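Long-range contact in choline binding protein PCPA (Streptococcus pneumoniae, PDB 4CP6), which probably attaches to choline on the pneumococcal surface and presents a leucine-rich-repeat region there, serving as a vaccine antigen: residues 72-84 / 103-116. Sequence-based numbering, arbitrary orientation. Where two conformers were deposited one is given.
Sequences TVTEVASQAFSYY and SIKKIQKKGFHGSK
V76 and I107 pair in parallel where strand 69-76 meets strand 106-107, joined by hydrogen bonds from V76 N to K106 O and Q108 N to V76 O (2.9 Å). Beyond the strands both segments run through type II turns, 77-80 and 108-111. The hydrogen bonding goes on: Q79 N comes in above the K110 carbonyl plane, whereas F81 N and Y83 N approach G111 O and H113 O nearly along the C=O axis. The segments probably stack as successive coils of a leucine-rich-repeat solenoid, 72-84 toward its N-terminal end. Inside, V76 CB faces I107 CG1; CG1, anti to the backbone N (chi1 172°), reaches F112 CE1 at 3.9 Å, while CG2 meets I104 CG2. F112 also lies alongside F81, the rings oblique, and stacks on F136.

On the sheet face carrying E75 and K106, E75 can be followed outward: CB rests near K106 O, CG passes K106 CB, and both carboxylate oxygens lie against K106 CE, OE1 at 3.3 Å. OE1 accepts a hydrogen bond from a water that K106 NZ donates to weakly. S78 OG, anti to its own carbonyl carbon (chi1 -64°), bonds in plane to a lone pair of K109 O at 2.8 Å. K116 CD sits over one face of the Y83 ring, 3.6 Å from its centroid, a CH-pi contact. Y84 and H113 have nearly parallel rings that barely overlap; one water joins Y83 O to H113 NE2, and D137 takes H113 ND1. Backbone hydrogen bonds and buried apolar packing thus hold 72-84 against 103-116, while E75 OE1 and K106 NZ, at 4.2 Å too far for a salt bridge, probably still attract.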
loop_
_atom_site.group_PDB
_atom_site.type_symbol
_atom_site.label_atom_id
_atom_site.label_comp_id
_atom_site.label_asym_id
_atom_site.label_seq_id
_atom_site.Cartn_x
_atom_site.Cartn_y
_atom_site.Cartn_z
ATOM N N THR A 72 4.277 -25.934 25.969
ATOM C CA THR A 72 3.365 -25.798 24.836
ATOM C C THR A 72 4.008 -24.767 23.889
ATOM O O THR A 72 4.558 -23.769 24.364
ATOM C CB THR A 72 2.000 -25.323 25.338
ATOM O OG1 THR A 72 1.454 -26.342 26.202
ATOM C CG2 THR A 72 1.012 -25.109 24.206
ATOM N N VAL A 73 4.002 -25.066 22.580
ATOM C CA VAL A 73 4.565 -24.154 21.560
ATOM C C VAL A 73 3.462 -23.119 21.275
ATOM O O VAL A 73 2.428 -23.467 20.662
ATOM C CB VAL A 73 4.995 -24.899 20.272
ATOM C CG1 VAL A 73 5.614 -23.930 19.264
ATOM C CG2 VAL A 73 5.987 -26.034 20.594
ATOM N N THR A 74 3.638 -21.877 21.778
ATOM C CA THR A 74 2.599 -20.845 21.653
ATOM C C THR A 74 2.927 -19.777 20.618
ATOM O O THR A 74 2.061 -18.948 20.302
ATOM C CB THR A 74 2.367 -20.203 23.025
ATOM O OG1 THR A 74 3.605 -19.688 23.498
ATOM C CG2 THR A 74 1.820 -21.207 24.072
ATOM N N GLU A 75 4.175 -19.729 20.148
ATOM C CA GLU A 75 4.574 -18.692 19.197
ATOM C C GLU A 75 5.515 -19.200 18.154
ATOM O O GLU A 75 6.325 -20.099 18.422
ATOM C CB GLU A 75 5.238 -17.506 19.933
ATOM C CG GLU A 75 4.374 -16.928 21.046
ATOM C CD GLU A 75 4.800 -15.592 21.602
ATOM O OE1 GLU A 75 5.698 -14.960 21.003
ATOM O OE2 GLU A 75 4.247 -15.189 22.652
ATOM N N VAL A 76 5.432 -18.616 16.950
ATOM C CA VAL A 76 6.419 -18.824 15.904
ATOM C C VAL A 76 7.406 -17.657 16.053
ATOM O O VAL A 76 7.006 -16.483 15.921
ATOM C CB VAL A 76 5.812 -18.883 14.492
ATOM C CG1 VAL A 76 6.911 -18.910 13.438
ATOM C CG2 VAL A 76 4.897 -20.106 14.352
ATOM N N ALA A 77 8.683 -17.968 16.356
ATOM C CA ALA A 77 9.675 -16.921 16.551
ATOM C C ALA A 77 10.017 -16.199 15.251
ATOM O O ALA A 77 9.927 -16.778 14.164
ATOM C CB ALA A 77 10.942 -17.519 17.135
ATOM N N SER A 78 10.532 -14.959 15.363
ATOM C CA SER A 78 11.003 -14.256 14.191
ATOM C C SER A 78 12.033 -15.140 13.458
ATOM O O SER A 78 12.901 -15.771 14.100
ATOM C CB SER A 78 11.684 -12.953 14.580
ATOM O OG SER A 78 10.718 -12.120 15.189
ATOM N N GLN A 79 11.961 -15.174 12.116
ATOM C CA GLN A 79 12.853 -15.932 11.233
ATOM C C GLN A 79 12.694 -17.445 11.326
ATOM O O GLN A 79 13.308 -18.129 10.520
ATOM C CB GLN A 79 14.351 -15.570 11.488
ATOM C CG GLN A 79 14.665 -14.067 11.605
ATOM C CD GLN A 79 14.457 -13.293 10.327
ATOM O OE1 GLN A 79 14.414 -13.853 9.223
ATOM N NE2 GLN A 79 14.253 -11.997 10.450
ATOM N N ALA A 80 11.859 -17.983 12.243
ATOM C CA ALA A 80 11.834 -19.448 12.416
ATOM C C ALA A 80 11.570 -20.228 11.147
ATOM O O ALA A 80 12.252 -21.231 10.879
ATOM C CB ALA A 80 10.839 -19.842 13.493
ATOM N N PHE A 81 10.583 -19.788 10.358
ATOM C CA PHE A 81 10.267 -20.471 9.117
ATOM C C PHE A 81 10.518 -19.566 7.918
ATOM O O PHE A 81 9.831 -19.628 6.891
ATOM C CB PHE A 81 8.876 -21.109 9.152
ATOM C CG PHE A 81 8.814 -22.145 10.245
ATOM C CD1 PHE A 81 9.540 -23.342 10.142
ATOM C CD2 PHE A 81 8.082 -21.920 11.396
ATOM C CE1 PHE A 81 9.517 -24.287 11.166
ATOM C CE2 PHE A 81 8.075 -22.864 12.434
ATOM C CZ PHE A 81 8.797 -24.042 12.315
ATOM N N SER A 82 11.540 -18.717 8.049
ATOM C CA SER A 82 11.899 -17.884 6.928
ATOM C C SER A 82 12.738 -18.683 5.935
ATOM O O SER A 82 13.429 -19.656 6.313
ATOM C CB SER A 82 12.666 -16.648 7.378
ATOM O OG SER A 82 13.866 -17.062 7.998
ATOM N N TYR A 83 12.692 -18.269 4.694
ATOM C CA TYR A 83 13.468 -18.886 3.642
ATOM C C TYR A 83 14.420 -17.834 3.173
ATOM O O TYR A 83 14.003 -16.736 2.763
ATOM C CB TYR A 83 12.593 -19.405 2.479
ATOM C CG TYR A 83 13.446 -19.809 1.298
ATOM C CD1 TYR A 83 14.039 -21.073 1.244
ATOM C CD2 TYR A 83 13.857 -18.862 0.356
ATOM C CE1 TYR A 83 14.906 -21.421 0.205
ATOM C CE2 TYR A 83 14.789 -19.176 -0.638
ATOM C CZ TYR A 83 15.302 -20.461 -0.715
ATOM O OH TYR A 83 16.193 -20.779 -1.723
ATOM N N TYR A 84 15.703 -18.194 3.204
ATOM C CA TYR A 84 16.788 -17.377 2.689
ATOM C C TYR A 84 17.721 -18.215 1.856
ATOM O O TYR A 84 18.081 -19.330 2.239
ATOM C CB TYR A 84 17.603 -16.731 3.812
ATOM C CG TYR A 84 16.832 -15.700 4.584
ATOM C CD1 TYR A 84 16.704 -14.397 4.106
ATOM C CD2 TYR A 84 16.334 -15.984 5.848
ATOM C CE1 TYR A 84 16.008 -13.430 4.830
ATOM C CE2 TYR A 84 15.662 -15.023 6.591
ATOM C CZ TYR A 84 15.484 -13.752 6.074
ATOM O OH TYR A 84 14.801 -12.827 6.815
ATOM N N SER A 103 -2.276 -24.488 19.193
ATOM C CA SER A 103 -1.553 -23.817 20.264
ATOM C C SER A 103 -0.862 -22.499 19.859
ATOM O O SER A 103 -0.535 -21.709 20.734
ATOM C CB SER A 103 -0.529 -24.770 20.886
ATOM O OG SER A 103 0.467 -25.189 19.969
ATOM N N ILE A 104 -0.589 -22.296 18.552
ATOM C CA ILE A 104 0.097 -21.043 18.158
ATOM C C ILE A 104 -0.827 -19.829 18.350
ATOM O O ILE A 104 -1.861 -19.747 17.685
ATOM C CB ILE A 104 0.624 -21.120 16.717
ATOM C CG1 ILE A 104 1.606 -22.303 16.514
ATOM C CG2 ILE A 104 1.251 -19.764 16.258
ATOM C CD1 ILE A 104 2.946 -22.251 17.371
ATOM N N LYS A 105 -0.450 -18.915 19.235
ATOM C CA LYS A 105 -1.210 -17.696 19.486
ATOM C C LYS A 105 -0.615 -16.476 18.769
ATOM O O LYS A 105 -1.322 -15.495 18.572
ATOM C CB LYS A 105 -1.282 -17.419 20.991
ATOM C CG LYS A 105 -2.381 -16.399 21.323
ATOM C CD LYS A 105 -2.728 -16.395 22.802
ATOM C CE LYS A 105 -3.728 -15.310 23.123
ATOM N NZ LYS A 105 -4.343 -15.492 24.468
ATOM N N LYS A 106 0.681 -16.495 18.443
ATOM C CA LYS A 106 1.316 -15.355 17.798
ATOM C C LYS A 106 2.331 -15.824 16.803
ATOM O O LYS A 106 3.079 -16.763 17.084
ATOM C CB LYS A 106 2.001 -14.475 18.854
ATOM C CG LYS A 106 2.627 -13.204 18.285
ATOM C CD LYS A 106 2.722 -12.077 19.295
ATOM C CE LYS A 106 3.783 -12.305 20.337
ATOM N NZ LYS A 106 4.056 -11.079 21.141
ATOM N N ILE A 107 2.398 -15.162 15.665
ATOM C CA ILE A 107 3.451 -15.313 14.665
ATOM C C ILE A 107 4.242 -14.017 14.770
ATOM O O ILE A 107 3.710 -12.929 14.500
ATOM C CB ILE A 107 2.928 -15.579 13.244
ATOM C CG1 ILE A 107 2.243 -16.973 13.186
ATOM C CG2 ILE A 107 4.120 -15.497 12.254
ATOM C CD1 ILE A 107 1.367 -17.218 11.907
ATOM N N GLN A 108 5.465 -14.100 15.265
ATOM C CA GLN A 108 6.334 -12.941 15.436
ATOM C C GLN A 108 6.760 -12.349 14.089
ATOM O O GLN A 108 6.577 -12.962 13.028
ATOM C CB GLN A 108 7.569 -13.323 16.260
ATOM C CG GLN A 108 7.217 -13.637 17.717
ATOM C CD GLN A 108 8.373 -14.191 18.514
ATOM O OE1 GLN A 108 8.182 -14.868 19.565
ATOM N NE2 GLN A 108 9.579 -13.941 18.046
ATOM N N LYS A 109 7.366 -11.152 14.139
ATOM C CA LYS A 109 7.783 -10.470 12.909
ATOM C C LYS A 109 8.671 -11.364 12.064
ATOM O O LYS A 109 9.551 -12.054 12.603
ATOM C CB LYS A 109 8.503 -9.135 13.189
ATOM C CG LYS A 109 9.673 -9.224 14.134
ATOM C CD LYS A 109 10.211 -7.833 14.467
ATOM C CE LYS A 109 11.495 -7.981 15.239
ATOM N NZ LYS A 109 12.239 -6.696 15.326
ATOM N N LYS A 110 8.418 -11.407 10.755
ATOM C CA LYS A 110 9.231 -12.209 9.832
ATOM C C LYS A 110 9.257 -13.694 10.196
ATOM O O LYS A 110 10.182 -14.409 9.782
ATOM C CB LYS A 110 10.654 -11.615 9.731
ATOM C CG LYS A 110 10.619 -10.269 9.003
ATOM C CD LYS A 110 11.968 -9.724 8.672
ATOM C CE LYS A 110 11.752 -8.558 7.736
ATOM N NZ LYS A 110 13.062 -8.052 7.217
ATOM N N GLY A 111 8.211 -14.197 10.871
ATOM C CA GLY A 111 8.206 -15.628 11.212
ATOM C C GLY A 111 8.265 -16.533 9.996
ATOM O O GLY A 111 8.816 -17.637 10.083
ATOM N N PHE A 112 7.704 -16.097 8.847
ATOM C CA PHE A 112 7.659 -16.864 7.602
ATOM C C PHE A 112 8.169 -16.012 6.443
ATOM O O PHE A 112 7.734 -16.181 5.302
ATOM C CB PHE A 112 6.228 -17.356 7.316
ATOM C CG PHE A 112 5.683 -18.357 8.308
ATOM C CD1 PHE A 112 5.106 -17.939 9.502
ATOM C CD2 PHE A 112 5.696 -19.717 8.023
ATOM C CE1 PHE A 112 4.538 -18.862 10.387
ATOM C CE2 PHE A 112 5.175 -20.637 8.919
ATOM C CZ PHE A 112 4.606 -20.213 10.099
ATOM N N HIS A 113 9.145 -15.106 6.709
ATOM C CA HIS A 113 9.652 -14.261 5.640
ATOM C C HIS A 113 10.097 -15.127 4.441
ATOM O O HIS A 113 10.869 -16.077 4.648
ATOM C CB HIS A 113 10.839 -13.394 6.114
ATOM C CG HIS A 113 11.616 -12.865 4.957
ATOM N ND1 HIS A 113 11.267 -11.688 4.343
ATOM C CD2 HIS A 113 12.623 -13.442 4.250
ATOM C CE1 HIS A 113 12.070 -11.573 3.290
ATOM N NE2 HIS A 113 12.914 -12.597 3.219
ATOM N N GLY A 114 9.713 -14.751 3.232
ATOM C CA GLY A 114 10.130 -15.437 2.016
ATOM C C GLY A 114 9.705 -16.883 1.905
ATOM O O GLY A 114 10.182 -17.593 1.004
ATOM N N SER A 115 8.808 -17.343 2.790
ATOM C CA SER A 115 8.390 -18.740 2.803
ATOM C C SER A 115 8.085 -19.309 1.436
ATOM O O SER A 115 7.347 -18.714 0.668
ATOM C CB SER A 115 7.180 -18.921 3.715
ATOM O OG SER A 115 6.742 -20.272 3.751
ATOM N N LYS A 116 8.604 -20.508 1.155
ATOM C CA LYS A 116 8.306 -21.172 -0.111
ATOM C C LYS A 116 7.057 -22.054 -0.010
ATOM O O LYS A 116 6.681 -22.677 -1.012
ATOM C CB LYS A 116 9.497 -22.016 -0.542
ATOM C CG LYS A 116 10.672 -21.157 -0.969
ATOM C CD LYS A 116 11.810 -22.044 -1.438
ATOM C CE LYS A 116 11.513 -22.816 -2.693
ATOM N NZ LYS A 116 12.722 -23.557 -3.164
HETATM O O HOH W 1 6.647 -12.579 21.613
HETATM O O HOH W 2 15.281 -9.882 8.647
HETATM O O HOH W 3 14.219 -14.393 1.493
HETATM O O HOH W 4 14.099 -10.293 5.755
#